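Local coordinates for cytochrome C-type biogenesis protein ccmF (Thermus thermophilus, PDB 6ZMQ) that serves as a heme-binding membrane heme lyase in cytochrome c maturation, probably joining heme to apocytochrome c, at residues A[301-306]-A[327-332]; A[114-119]-A[192-197]; A[143-148]-A[199-204]. All coordinates share one frame; numbering follows the deposited sequence.

In the fold
All three contacts are buried among membrane helices, none at a heme site, and together they illustrate how interior chemistry changes with place in a bundle. Contact 2, its centre about 12 Å from the centre of the chain, is an aromatic cluster with one stacked and one edge-to-face pair; contact 1, about 15 Å out between the same kinds of centre, sets one leucine against two phenylalanines; contact 3, likewise about 19 Å out, mixes a methyl-ring touch with a serine whose hydroxyl is turned back on its own helix. Contacts 2 and 3 use adjoining parts of helix 185-213. Contacts 1 and 2 meet where Phe-329 reaches Trp-117, while contacts 1 and 3 lie along the same phosphatidylethanolamine, chain E.

Contact 1: residues A[301-306]-A[327-332]; sequences ATLLGT and PAFLGF. With PTY (phosphatidylethanolamine), chain E.
Leu-303 reaches into the angle between Phe-329 and Phe-332, a case of two consecutive transmembrane helices, 288-307 and 325-345, held together by one branched side chain and two rings. From CB, which is directed at the partner helix, the chain runs to CG anti to the backbone N (chi1 170°), and this puts both methyls at the front. CG itself lies 4.2 Å from Phe-332 CD2. At the fork the work divides. CD1 serves both rings: it sits at the edge of Phe-329, near the ring plane and 3.8 Å from CE2, and it is also 3.6 Å from CD2 of Phe-332. The other branch, CD2, turns to Phe-332 alone, crossing that ring obliquely. No hydrogen bond joins the two segments, so their adhesion is entirely apolar.

Other rings pack round these two. Phe-151 of helix 135-157 stacks on Phe-332 and meets Phe-329 edge-to-face, while Phe-307 stacks on Phe-329. On its other flank the helix of Phe-332 lies against an acyl chain of the phosphatidylethanolamine of chain E, which runs past the backbone with C15 at 3.5 Å from Ala-328 O. The same tail reaches the ring at another carbon: Phe-332 CD1 stands 3.9 Å from C18 of the lipid.

Contact 2: residues A[114-119]-A[192-197]; sequences ILLWGL and LMYLGF. With PTY (phosphatidylethanolamine), chain F.
Trp-117 lies parallel to Tyr-194 and turns an edge to Phe-197, so that a single indole takes part in two different aromatic geometries. With the tyrosine it makes a rather open face-to-face stack: the planes differ by only 5°, and the centroid of the five-membered ring is 4.7 Å from that of Tyr-194. The phenylalanine side is an offset edge-to-face pair with planes at 79°, in which the pyrrole edge, NE1 and its neighbours, is directed at the face of Phe-197. The first torsion, with CG swung opposite the backbone N (chi1 -161°), carries the indole across although the CB bond does not aim straight at the other helix. The phenol has a neighbour at its rim as well: Leu-116 sends CD1 to the edge of Tyr-194, in the ring plane and 3.6 Å from CD2.

An aromatic cluster of this kind, with Leu-116 at its border, is the packed part of the contact between two membrane helices, 110-129 and 185-213, whose short segments approach to 9.8 Å between axes. Trp-117 and Tyr-194 are also the residues of nearest backbone, with their CA atoms 6.0 Å apart. Beyond the pair, Phe-152 and Phe-329 meet the indole and Phe-299 meets Phe-197, extending the cluster to neighbouring helices.

The lipid-facing flank of helix 185-213 is looser, for there only methyl ends touch acyl carbons. Leu-195, whose CB points away from helix 110-129, offers its methyls to the phosphatidylethanolamine of chain F, with CD2 at 3.7 Å from C37. One turn back, Leu-192 CD2 lies 4.0 Å from C27 near the end of the other tail.

Contact 3: residues A[143-148]-A[199-204]; sequences AVLFGI and GLSVPY. With PTY (phosphatidylethanolamine), chain E.
Leu-145 meets Ser-201, and Val-144 meets Tyr-204, where helix 135-157 packs on a proline-kinked part of helix 185-213. In buried surface Leu-145 comes first, then Tyr-204, Ser-201 and Val-144. The kink is at Pro-203, whose nitrogen has no hydrogen to give to the preceding turn. Gly-199 O instead accepts from Val-202 N, at 3.2 Å, and the helix bends where the usual bond is missing.

The CB bond of Leu-145 does not head directly for the partner, but the branch end CD2 does, passing 4.0 Å from Ser-201 OG and 4.1 Å from Ser-201 O. A methyl thus rests on the polar side of a serine, a tolerable pairing because the hydroxyl is already engaged: OG, placed between the backbone N and the carbonyl carbon (chi1 83°), is hydrogen-bonded to Val-198 O in the turn before. A polar group buried in a membrane helix can be satisfied in this way by its own backbone, and the neighbouring helix then needs to supply only hydrocarbon.

Tyr-204 ties in more of the bundle. A chi1 of 166° extends the side chain away from its N, and the ring swings out toward helix 135-157, where Val-144 comes up to it at a slant. Its hydroxyl goes on to Ala-336 O, a hydrogen bond into helix 325-345, while Phe-299 stacks on the ring, so this one side chain meets helices 135-157, 288-307 and 325-345.

A tail of the phosphatidylethanolamine of chain E follows helix 135-157, coming within 3.9 Å of Val-144 CA at its C25. From that same valine, CG2 reaches the tyrosine, 3.8 Å from Tyr-204 CE2.

Contact 1: residues A[301-306]-A[327-332]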
loop_
_atom_site.group_PDB
_atom_site.type_symbol
_atom_site.label_atom_id
_atom_site.label_comp_id
_atom_site.label_asym_id
_atom_site.label_seq_id
_atom_site.Cartn_x
_atom_site.Cartn_y
_atom_site.Cartn_z
ATOM N N ALA A 301 8.459 -4.872 7.604
ATOM C CA ALA A 301 8.519 -4.239 6.295
ATOM C C ALA A 301 7.475 -3.143 6.168
ATOM O O ALA A 301 7.774 -2.054 5.667
ATOM C CB ALA A 301 8.324 -5.295 5.211
ATOM N N THR A 302 6.243 -3.418 6.624
ATOM C CA THR A 302 5.179 -2.419 6.581
ATOM C C THR A 302 5.467 -1.254 7.517
ATOM O O THR A 302 5.075 -0.123 7.213
ATOM C CB THR A 302 3.823 -3.047 6.921
ATOM O OG1 THR A 302 3.589 -4.177 6.078
ATOM C CG2 THR A 302 2.710 -2.045 6.659
ATOM N N LEU A 303 6.172 -1.508 8.629
ATOM C CA LEU A 303 6.675 -0.431 9.488
ATOM C C LEU A 303 7.605 0.509 8.731
ATOM O O LEU A 303 7.372 1.725 8.668
ATOM C CB LEU A 303 7.407 -1.000 10.705
ATOM C CG LEU A 303 8.159 0.090 11.483
ATOM C CD1 LEU A 303 7.231 0.974 12.329
ATOM C CD2 LEU A 303 9.290 -0.503 12.281
ATOM N N LEU A 304 8.662 -0.055 8.136
ATOM C CA LEU A 304 9.657 0.777 7.467
ATOM C C LEU A 304 9.133 1.351 6.150
ATOM O O LEU A 304 9.686 2.333 5.640
ATOM C CB LEU A 304 10.951 -0.017 7.255
ATOM C CG LEU A 304 12.285 0.736 7.431
ATOM C CD1 LEU A 304 12.195 1.826 8.506
ATOM C CD2 LEU A 304 13.445 -0.216 7.764
ATOM N N GLY A 305 8.080 0.759 5.583
ATOM C CA GLY A 305 7.422 1.358 4.436
ATOM C C GLY A 305 6.480 2.484 4.809
ATOM O O GLY A 305 6.305 3.430 4.035
ATOM N N THR A 306 5.844 2.398 5.982
ATOM C CA THR A 306 4.928 3.462 6.373
ATOM C C THR A 306 5.690 4.666 6.906
ATOM O O THR A 306 5.211 5.801 6.806
ATOM C CB THR A 306 3.941 2.979 7.433
ATOM O OG1 THR A 306 4.613 2.143 8.377
ATOM C CG2 THR A 306 2.854 2.150 6.798
ATOM N N PRO A 327 16.658 7.154 13.579
ATOM C CA PRO A 327 17.277 6.224 14.550
ATOM C C PRO A 327 16.293 5.449 15.423
ATOM O O PRO A 327 16.496 4.244 15.638
ATOM C CB PRO A 327 18.163 7.156 15.392
ATOM C CG PRO A 327 18.586 8.203 14.439
ATOM C CD PRO A 327 17.463 8.392 13.455
ATOM N N ALA A 328 15.221 6.095 15.897
ATOM C CA ALA A 328 14.233 5.409 16.730
ATOM C C ALA A 328 13.453 4.376 15.927
ATOM O O ALA A 328 13.203 3.261 16.404
ATOM C CB ALA A 328 13.285 6.421 17.375
ATOM N N PHE A 329 13.084 4.726 14.690
ATOM C CA PHE A 329 12.366 3.779 13.840
ATOM C C PHE A 329 13.259 2.626 13.393
ATOM O O PHE A 329 12.775 1.496 13.254
ATOM C CB PHE A 329 11.774 4.504 12.636
ATOM C CG PHE A 329 10.388 5.013 12.882
ATOM C CD1 PHE A 329 10.189 6.269 13.441
ATOM C CD2 PHE A 329 9.285 4.206 12.635
ATOM C CE1 PHE A 329 8.910 6.739 13.695
ATOM C CE2 PHE A 329 8.008 4.661 12.897
ATOM C CZ PHE A 329 7.819 5.932 13.424
ATOM N N LEU A 330 14.565 2.877 13.220
ATOM C CA LEU A 330 15.506 1.806 12.901
ATOM C C LEU A 330 15.668 0.845 14.075
ATOM O O LEU A 330 15.681 -0.378 13.881
ATOM C CB LEU A 330 16.852 2.412 12.486
ATOM C CG LEU A 330 18.050 1.540 12.096
ATOM C CD1 LEU A 330 18.732 2.126 10.876
ATOM C CD2 LEU A 330 19.048 1.460 13.244
ATOM N N GLY A 331 15.765 1.386 15.299
ATOM C CA GLY A 331 15.796 0.541 16.487
ATOM C C GLY A 331 14.519 -0.253 16.702
ATOM O O GLY A 331 14.560 -1.411 17.128
ATOM N N PHE A 332 13.372 0.348 16.374
ATOM C CA PHE A 332 12.088 -0.343 16.476
ATOM C C PHE A 332 11.986 -1.484 15.462
ATOM O O PHE A 332 11.493 -2.573 15.792
ATOM C CB PHE A 332 10.946 0.659 16.283
ATOM C CG PHE A 332 9.580 0.086 16.538
ATOM C CD1 PHE A 332 9.339 -0.731 17.633
ATOM C CD2 PHE A 332 8.542 0.334 15.657
ATOM C CE1 PHE A 332 8.068 -1.265 17.854
ATOM C CE2 PHE A 332 7.274 -0.204 15.859
ATOM C CZ PHE A 332 7.037 -1.002 16.959
HETATM C C1 PTY E . 19.002 10.301 20.484
HETATM C C2 PTY E . 24.477 14.122 17.903
HETATM C C3 PTY E . 23.620 13.066 17.203
HETATM O O4 PTY E . 17.794 11.000 20.413
HETATM C C5 PTY E . 19.707 10.114 18.061
HETATM C C6 PTY E . 19.208 9.348 19.301
HETATM O O7 PTY E . 18.040 8.594 19.024
HETATM C C8 PTY E . 17.998 7.286 19.571
HETATM O O10 PTY E . 18.870 6.926 20.287
HETATM C C11 PTY E . 16.851 6.306 19.255
HETATM C C12 PTY E . 16.912 5.016 20.102
HETATM C C13 PTY E . 16.189 3.821 19.443
HETATM C C14 PTY E . 15.327 2.999 20.416
HETATM C C15 PTY E . 14.098 2.386 19.724
HETATM C C16 PTY E . 13.643 1.057 20.353
HETATM C C17 PTY E . 12.189 1.158 20.847
HETATM C C18 PTY E . 11.444 -0.185 20.826
HETATM C C19 PTY E . 10.089 -0.056 21.533
HETATM C C20 PTY E . 9.493 -1.439 21.832
HETATM C C21 PTY E . 8.493 -1.367 22.992
HETATM C C22 PTY E . 8.636 -2.584 23.917
HETATM C C23 PTY E . 7.866 -3.787 23.361
HETATM C C24 PTY E . 7.894 -4.951 24.360
HETATM C C25 PTY E . 6.956 -6.086 23.938
HETATM C C26 PTY E . 7.756 -7.369 23.703
HETATM C C27 PTY E . 6.967 -8.592 24.168
HETATM C C28 PTY E . 7.544 -9.826 23.480
HETATM C C29 PTY E . 7.243 -11.088 24.280
HETATM C C30 PTY E . 17.330 11.389 21.677
HETATM C C31 PTY E . 16.581 10.380 22.548
HETATM O O30 PTY E . 17.532 12.488 22.079
HETATM C C32 PTY E . 15.450 9.750 21.733
HETATM C C33 PTY E . 14.833 8.554 22.462
HETATM C C34 PTY E . 13.562 8.112 21.731
HETATM C C35 PTY E . 12.973 6.869 22.404
HETATM C C36 PTY E . 11.460 6.798 22.191
HETATM C C37 PTY E . 10.815 6.049 23.358
HETATM C C38 PTY E . 10.106 4.797 22.840
HETATM C C39 PTY E . 9.627 3.918 23.997
HETATM C C40 PTY E . 10.534 2.693 24.116
HETATM C C41 PTY E . 9.913 1.631 25.025
HETATM C C42 PTY E . 10.390 1.833 26.463
HETATM C C43 PTY E . 10.258 0.521 27.231
HETATM C C44 PTY E . 9.045 0.617 28.149
HETATM P P1 PTY E . 21.870 11.623 18.515
HETATM O O11 PTY E . 22.346 13.026 17.785
HETATM O O12 PTY E . 22.649 10.470 17.929
HETATM O O13 PTY E . 22.212 11.730 19.980
HETATM O O14 PTY E . 20.238 11.383 18.367
HETATM N N1 PTY E . 25.672 13.493 18.438
#

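Contact 2: residues A[114-119]-A[192-197]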
loop_
_atom_site.group_PDB
_atom_site.type_symbol
_atom_site.label_atom_id
_atom_site.label_comp_id
_atom_site.label_asym_id
_atom_site.label_seq_id
_atom_site.Cartn_x
_atom_site.Cartn_y
_atom_site.Cartn_z
ATOM N N ILE A 114 2.371 10.686 12.854
ATOM C CA ILE A 114 2.573 9.624 13.838
ATOM C C ILE A 114 1.509 9.690 14.931
ATOM O O ILE A 114 1.225 8.668 15.566
ATOM C CB ILE A 114 4.003 9.593 14.421
ATOM C CG1 ILE A 114 4.479 10.952 14.903
ATOM C CG2 ILE A 114 4.984 9.066 13.395
ATOM C CD1 ILE A 114 5.462 10.890 16.053
ATOM N N LEU A 115 0.856 10.849 15.125
ATOM C CA LEU A 115 -0.337 10.875 15.981
ATOM C C LEU A 115 -1.494 10.079 15.362
ATOM O O LEU A 115 -2.151 9.293 16.055
ATOM C CB LEU A 115 -0.760 12.318 16.280
ATOM C CG LEU A 115 -2.017 12.597 17.133
ATOM C CD1 LEU A 115 -2.141 11.682 18.364
ATOM C CD2 LEU A 115 -2.083 14.055 17.565
ATOM N N LEU A 116 -1.745 10.253 14.062
ATOM C CA LEU A 116 -2.801 9.478 13.396
ATOM C C LEU A 116 -2.432 7.994 13.325
ATOM O O LEU A 116 -3.301 7.117 13.427
ATOM C CB LEU A 116 -3.069 10.066 12.000
ATOM C CG LEU A 116 -4.190 9.620 11.039
ATOM C CD1 LEU A 116 -3.840 8.424 10.140
ATOM C CD2 LEU A 116 -5.471 9.314 11.828
ATOM N N TRP A 117 -1.134 7.715 13.196
ATOM C CA TRP A 117 -0.592 6.361 13.180
ATOM C C TRP A 117 -0.808 5.656 14.516
ATOM O O TRP A 117 -1.284 4.511 14.561
ATOM C CB TRP A 117 0.895 6.474 12.856
ATOM C CG TRP A 117 1.546 5.271 12.368
ATOM C CD1 TRP A 117 1.016 4.026 12.308
ATOM C CD2 TRP A 117 2.877 5.170 11.853
ATOM N NE1 TRP A 117 1.925 3.159 11.788
ATOM C CE2 TRP A 117 3.077 3.831 11.494
ATOM C CE3 TRP A 117 3.915 6.085 11.654
ATOM C CZ2 TRP A 117 4.274 3.369 10.971
ATOM C CZ3 TRP A 117 5.106 5.629 11.115
ATOM C CH2 TRP A 117 5.269 4.281 10.770
ATOM N N GLY A 118 -0.440 6.323 15.615
ATOM C CA GLY A 118 -0.680 5.775 16.937
ATOM C C GLY A 118 -2.151 5.685 17.277
ATOM O O GLY A 118 -2.558 4.792 18.020
ATOM N N LEU A 119 -2.974 6.565 16.697
ATOM C CA LEU A 119 -4.422 6.476 16.890
ATOM C C LEU A 119 -5.015 5.245 16.218
ATOM O O LEU A 119 -5.853 4.554 16.808
ATOM C CB LEU A 119 -5.117 7.737 16.371
ATOM C CG LEU A 119 -6.613 7.742 16.676
ATOM C CD1 LEU A 119 -6.916 9.041 17.222
ATOM C CD2 LEU A 119 -7.522 7.531 15.452
ATOM N N LEU A 192 -4.215 4.845 3.914
ATOM C CA LEU A 192 -4.321 3.528 3.284
ATOM C C LEU A 192 -3.175 2.601 3.672
ATOM O O LEU A 192 -3.351 1.375 3.735
ATOM C CB LEU A 192 -4.348 3.695 1.762
ATOM C CG LEU A 192 -5.687 3.538 1.061
ATOM C CD1 LEU A 192 -6.001 2.081 1.111
ATOM C CD2 LEU A 192 -6.819 4.321 1.713
ATOM N N MET A 193 -1.990 3.158 3.910
ATOM C CA MET A 193 -0.914 2.311 4.399
ATOM C C MET A 193 -0.890 2.206 5.919
ATOM O O MET A 193 -0.524 1.142 6.438
ATOM C CB MET A 193 0.416 2.768 3.813
ATOM C CG MET A 193 0.642 2.061 2.494
ATOM S SD MET A 193 2.030 2.482 1.455
ATOM C CE MET A 193 1.086 2.743 -0.031
ATOM N N TYR A 194 -1.286 3.277 6.641
ATOM C CA TYR A 194 -1.246 3.239 8.109
ATOM C C TYR A 194 -2.229 2.206 8.648
ATOM O O TYR A 194 -1.845 1.341 9.452
ATOM C CB TYR A 194 -1.545 4.622 8.705
ATOM C CG TYR A 194 -0.494 5.706 8.473
ATOM C CD1 TYR A 194 0.778 5.397 7.993
ATOM C CD2 TYR A 194 -0.786 7.043 8.727
ATOM C CE1 TYR A 194 1.728 6.389 7.763
ATOM C CE2 TYR A 194 0.152 8.039 8.509
ATOM C CZ TYR A 194 1.402 7.706 8.028
ATOM O OH TYR A 194 2.324 8.708 7.813
ATOM N N LEU A 195 -3.455 2.220 8.093
ATOM C CA LEU A 195 -4.455 1.166 8.260
ATOM C C LEU A 195 -3.885 -0.202 7.936
ATOM O O LEU A 195 -4.032 -1.145 8.730
ATOM C CB LEU A 195 -5.642 1.436 7.331
ATOM C CG LEU A 195 -6.642 2.537 7.643
ATOM C CD1 LEU A 195 -7.657 2.690 6.525
ATOM C CD2 LEU A 195 -7.319 2.178 8.934
ATOM N N GLY A 196 -3.169 -0.295 6.803
ATOM C CA GLY A 196 -2.592 -1.560 6.394
ATOM C C GLY A 196 -1.580 -2.074 7.395
ATOM O O GLY A 196 -1.669 -3.241 7.811
ATOM N N PHE A 197 -0.749 -1.154 7.938
ATOM C CA PHE A 197 0.248 -1.536 8.933
ATOM C C PHE A 197 -0.421 -2.042 10.193
ATOM O O PHE A 197 -0.059 -3.113 10.702
ATOM C CB PHE A 197 1.176 -0.357 9.254
ATOM C CG PHE A 197 2.021 -0.544 10.516
ATOM C CD1 PHE A 197 3.214 -1.240 10.464
ATOM C CD2 PHE A 197 1.637 0.004 11.745
ATOM C CE1 PHE A 197 3.983 -1.408 11.609
ATOM C CE2 PHE A 197 2.403 -0.167 12.888
ATOM C CZ PHE A 197 3.580 -0.868 12.817
HETATM C C1 PTY F . -11.576 -7.068 11.913
HETATM C C2 PTY F . -11.414 -14.566 12.245
HETATM C C3 PTY F . -12.288 -13.632 13.083
HETATM O O4 PTY F . -11.211 -5.720 11.996
HETATM C C5 PTY F . -13.397 -8.706 12.549
HETATM C C6 PTY F . -12.950 -7.238 12.553
HETATM O O7 PTY F . -13.851 -6.484 11.788
HETATM C C8 PTY F . -14.752 -5.651 12.470
HETATM O O10 PTY F . -15.350 -6.052 13.413
HETATM C C11 PTY F . -14.973 -4.216 11.980
HETATM C C12 PTY F . -15.773 -3.421 13.013
HETATM C C13 PTY F . -15.983 -1.967 12.578
HETATM C C14 PTY F . -16.795 -1.902 11.282
HETATM C C15 PTY F . -17.346 -0.492 11.066
HETATM C C16 PTY F . -17.573 -0.288 9.567
HETATM C C17 PTY F . -17.473 1.193 9.191
HETATM C C18 PTY F . -16.211 1.549 8.388
HETATM C C19 PTY F . -15.738 0.446 7.434
HETATM C C20 PTY F . -15.259 1.038 6.104
HETATM C C21 PTY F . -13.952 1.820 6.272
HETATM C C22 PTY F . -13.524 2.382 4.911
HETATM C C23 PTY F . -12.011 2.611 4.830
HETATM C C24 PTY F . -11.716 4.115 4.873
HETATM C C25 PTY F . -10.726 4.500 3.769
HETATM C C26 PTY F . -10.623 6.022 3.646
HETATM C C27 PTY F . -10.194 6.396 2.228
HETATM C C28 PTY F . -10.751 7.781 1.901
HETATM C C29 PTY F . -11.090 7.877 0.416
HETATM C C30 PTY F . -10.463 -5.229 10.919
HETATM C C31 PTY F . -10.225 -3.725 10.769
HETATM O O30 PTY F . -9.996 -5.979 10.127
HETATM C C32 PTY F . -11.510 -2.897 10.749
HETATM C C33 PTY F . -11.152 -1.454 10.386
HETATM C C34 PTY F . -12.113 -0.915 9.327
HETATM C C35 PTY F . -11.367 0.099 8.461
HETATM C C36 PTY F . -11.014 1.322 9.312
HETATM C C37 PTY F . -10.995 2.589 8.448
HETATM C C38 PTY F . -10.656 3.826 9.286
HETATM C C39 PTY F . -10.549 5.085 8.424
HETATM C C40 PTY F . -11.105 6.285 9.188
HETATM C C41 PTY F . -11.167 7.516 8.285
HETATM C C42 PTY F . -12.519 7.543 7.577
HETATM C C43 PTY F . -13.286 8.786 8.023
HETATM C C44 PTY F . -14.272 9.152 6.917
HETATM P P1 PTY F . -12.905 -11.111 13.501
HETATM O O11 PTY F . -12.174 -12.309 12.632
HETATM O O12 PTY F . -12.563 -11.308 14.959
HETATM O O13 PTY F . -14.402 -11.252 13.362
HETATM O O14 PTY F . -12.411 -9.612 12.984
HETATM N N1 PTY F . -11.780 -15.943 12.528
#

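Contact 3: residues A[143-148]-A[199-204]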
loop_
_atom_site.group_PDB
_atom_site.type_symbol
_atom_site.label_atom_id
_atom_site.label_comp_id
_atom_site.label_asym_id
_atom_site.label_seq_id
_atom_site.Cartn_x
_atom_site.Cartn_y
_atom_site.Cartn_z
ATOM N N ALA A 143 0.746 -7.383 25.515
ATOM C CA ALA A 143 2.105 -6.914 25.802
ATOM C C ALA A 143 2.794 -6.326 24.567
ATOM O O ALA A 143 3.305 -5.198 24.611
ATOM C CB ALA A 143 2.937 -8.052 26.377
ATOM N N VAL A 144 2.735 -7.034 23.431
ATOM C CA VAL A 144 3.432 -6.524 22.244
ATOM C C VAL A 144 2.663 -5.351 21.600
ATOM O O VAL A 144 3.280 -4.380 21.125
ATOM C CB VAL A 144 3.724 -7.675 21.257
ATOM C CG1 VAL A 144 2.501 -8.443 20.993
ATOM C CG2 VAL A 144 4.365 -7.198 19.940
ATOM N N LEU A 145 1.316 -5.375 21.626
ATOM C CA LEU A 145 0.558 -4.266 21.034
ATOM C C LEU A 145 0.654 -2.988 21.875
ATOM O O LEU A 145 0.805 -1.884 21.322
ATOM C CB LEU A 145 -0.898 -4.683 20.806
ATOM C CG LEU A 145 -1.230 -5.710 19.715
ATOM C CD1 LEU A 145 -2.733 -5.811 19.550
ATOM C CD2 LEU A 145 -0.586 -5.286 18.405
ATOM N N PHE A 146 0.642 -3.119 23.212
ATOM C CA PHE A 146 0.910 -1.985 24.085
ATOM C C PHE A 146 2.355 -1.511 23.963
ATOM O O PHE A 146 2.623 -0.330 24.168
ATOM C CB PHE A 146 0.619 -2.337 25.546
ATOM C CG PHE A 146 -0.833 -2.182 25.944
ATOM C CD1 PHE A 146 -1.455 -0.957 25.847
ATOM C CD2 PHE A 146 -1.541 -3.229 26.523
ATOM C CE1 PHE A 146 -2.769 -0.789 26.240
ATOM C CE2 PHE A 146 -2.859 -3.079 26.917
ATOM C CZ PHE A 146 -3.473 -1.847 26.781
ATOM N N GLY A 147 3.285 -2.408 23.613
ATOM C CA GLY A 147 4.648 -1.987 23.311
ATOM C C GLY A 147 4.754 -1.111 22.076
ATOM O O GLY A 147 5.520 -0.143 22.054
ATOM N N ILE A 148 4.011 -1.468 21.018
ATOM C CA ILE A 148 4.000 -0.664 19.786
ATOM C C ILE A 148 3.409 0.717 20.061
ATOM O O ILE A 148 3.935 1.747 19.607
ATOM C CB ILE A 148 3.225 -1.392 18.671
ATOM C CG1 ILE A 148 3.934 -2.676 18.246
ATOM C CG2 ILE A 148 3.073 -0.521 17.432
ATOM C CD1 ILE A 148 3.067 -3.558 17.367
ATOM N N GLY A 199 -3.341 -3.269 10.539
ATOM C CA GLY A 199 -3.886 -4.587 10.261
ATOM C C GLY A 199 -2.848 -5.674 10.431
ATOM O O GLY A 199 -3.007 -6.552 11.280
ATOM N N LEU A 200 -1.676 -5.493 9.806
ATOM C CA LEU A 200 -0.595 -6.465 9.959
ATOM C C LEU A 200 0.042 -6.410 11.348
ATOM O O LEU A 200 0.925 -7.229 11.641
ATOM C CB LEU A 200 0.469 -6.274 8.875
ATOM C CG LEU A 200 0.235 -6.935 7.512
ATOM C CD1 LEU A 200 1.557 -7.062 6.794
ATOM C CD2 LEU A 200 -0.436 -8.310 7.630
ATOM N N SER A 201 -0.359 -5.450 12.201
ATOM C CA SER A 201 0.067 -5.483 13.594
ATOM C C SER A 201 -0.497 -6.694 14.316
ATOM O O SER A 201 0.241 -7.423 14.993
ATOM C CB SER A 201 -0.351 -4.203 14.302
ATOM O OG SER A 201 -1.692 -4.270 14.741
ATOM N N VAL A 202 -1.801 -6.944 14.175
ATOM C CA VAL A 202 -2.481 -7.860 15.102
ATOM C C VAL A 202 -2.222 -9.345 14.826
ATOM O O VAL A 202 -2.070 -10.098 15.798
ATOM C CB VAL A 202 -3.947 -7.455 15.283
ATOM C CG1 VAL A 202 -4.618 -7.179 13.980
ATOM C CG2 VAL A 202 -4.795 -8.474 16.074
ATOM N N PRO A 203 -2.085 -9.826 13.569
ATOM C CA PRO A 203 -1.485 -11.167 13.371
ATOM C C PRO A 203 -0.078 -11.342 13.920
ATOM O O PRO A 203 0.173 -12.380 14.557
ATOM C CB PRO A 203 -1.490 -11.320 11.836
ATOM C CG PRO A 203 -1.950 -9.976 11.319
ATOM C CD PRO A 203 -2.874 -9.537 12.373
ATOM N N TYR A 204 0.809 -10.344 13.714
ATOM C CA TYR A 204 2.192 -10.399 14.203
ATOM C C TYR A 204 2.237 -10.590 15.705
ATOM O O TYR A 204 2.990 -11.440 16.201
ATOM C CB TYR A 204 2.949 -9.111 13.843
ATOM C CG TYR A 204 4.271 -8.924 14.595
ATOM C CD1 TYR A 204 5.415 -9.603 14.185
ATOM C CD2 TYR A 204 4.380 -8.053 15.696
ATOM C CE1 TYR A 204 6.620 -9.443 14.845
ATOM C CE2 TYR A 204 5.585 -7.899 16.370
ATOM C CZ TYR A 204 6.698 -8.598 15.936
ATOM O OH TYR A 204 7.909 -8.450 16.576
HETATM C C1 PTY E . 19.002 10.301 20.484
HETATM C C2 PTY E . 24.477 14.122 17.903
HETATM C C3 PTY E . 23.620 13.066 17.203
HETATM O O4 PTY E . 17.794 11.000 20.413
HETATM C C5 PTY E . 19.707 10.114 18.061
HETATM C C6 PTY E . 19.208 9.348 19.301
HETATM O O7 PTY E . 18.040 8.594 19.024
HETATM C C8 PTY E . 17.998 7.286 19.571
HETATM O O10 PTY E . 18.870 6.926 20.287
HETATM C C11 PTY E . 16.851 6.306 19.255
HETATM C C12 PTY E . 16.912 5.016 20.102
HETATM C C13 PTY E . 16.189 3.821 19.443
HETATM C C14 PTY E . 15.327 2.999 20.416
HETATM C C15 PTY E . 14.098 2.386 19.724
HETATM C C16 PTY E . 13.643 1.057 20.353
HETATM C C17 PTY E . 12.189 1.158 20.847
HETATM C C18 PTY E . 11.444 -0.185 20.826
HETATM C C19 PTY E . 10.089 -0.056 21.533
HETATM C C20 PTY E . 9.493 -1.439 21.832
HETATM C C21 PTY E . 8.493 -1.367 22.992
HETATM C C22 PTY E . 8.636 -2.584 23.917
HETATM C C23 PTY E . 7.866 -3.787 23.361
HETATM C C24 PTY E . 7.894 -4.951 24.360
HETATM C C25 PTY E . 6.956 -6.086 23.938
HETATM C C26 PTY E . 7.756 -7.369 23.703
HETATM C C27 PTY E . 6.967 -8.592 24.168
HETATM C C28 PTY E . 7.544 -9.826 23.480
HETATM C C29 PTY E . 7.243 -11.088 24.280
HETATM C C30 PTY E . 17.330 11.389 21.677
HETATM C C31 PTY E . 16.581 10.380 22.548
HETATM O O30 PTY E . 17.532 12.488 22.079
HETATM C C32 PTY E . 15.450 9.750 21.733
HETATM C C33 PTY E . 14.833 8.554 22.462
HETATM C C34 PTY E . 13.562 8.112 21.731
HETATM C C35 PTY E . 12.973 6.869 22.404
HETATM C C36 PTY E . 11.460 6.798 22.191
HETATM C C37 PTY E . 10.815 6.049 23.358
HETATM C C38 PTY E . 10.106 4.797 22.840
HETATM C C39 PTY E . 9.627 3.918 23.997
HETATM C C40 PTY E . 10.534 2.693 24.116
HETATM C C41 PTY E . 9.913 1.631 25.025
HETATM C C42 PTY E . 10.390 1.833 26.463
HETATM C C43 PTY E . 10.258 0.521 27.231
HETATM C C44 PTY E . 9.045 0.617 28.149
HETATM P P1 PTY E . 21.870 11.623 18.515
HETATM O O11 PTY E . 22.346 13.026 17.785
HETATM O O12 PTY E . 22.649 10.470 17.929
HETATM O O13 PTY E . 22.212 11.730 19.980
HETATM O O14 PTY E . 20.238 11.383 18.367
HETATM N N1 PTY E . 25.672 13.493 18.438
#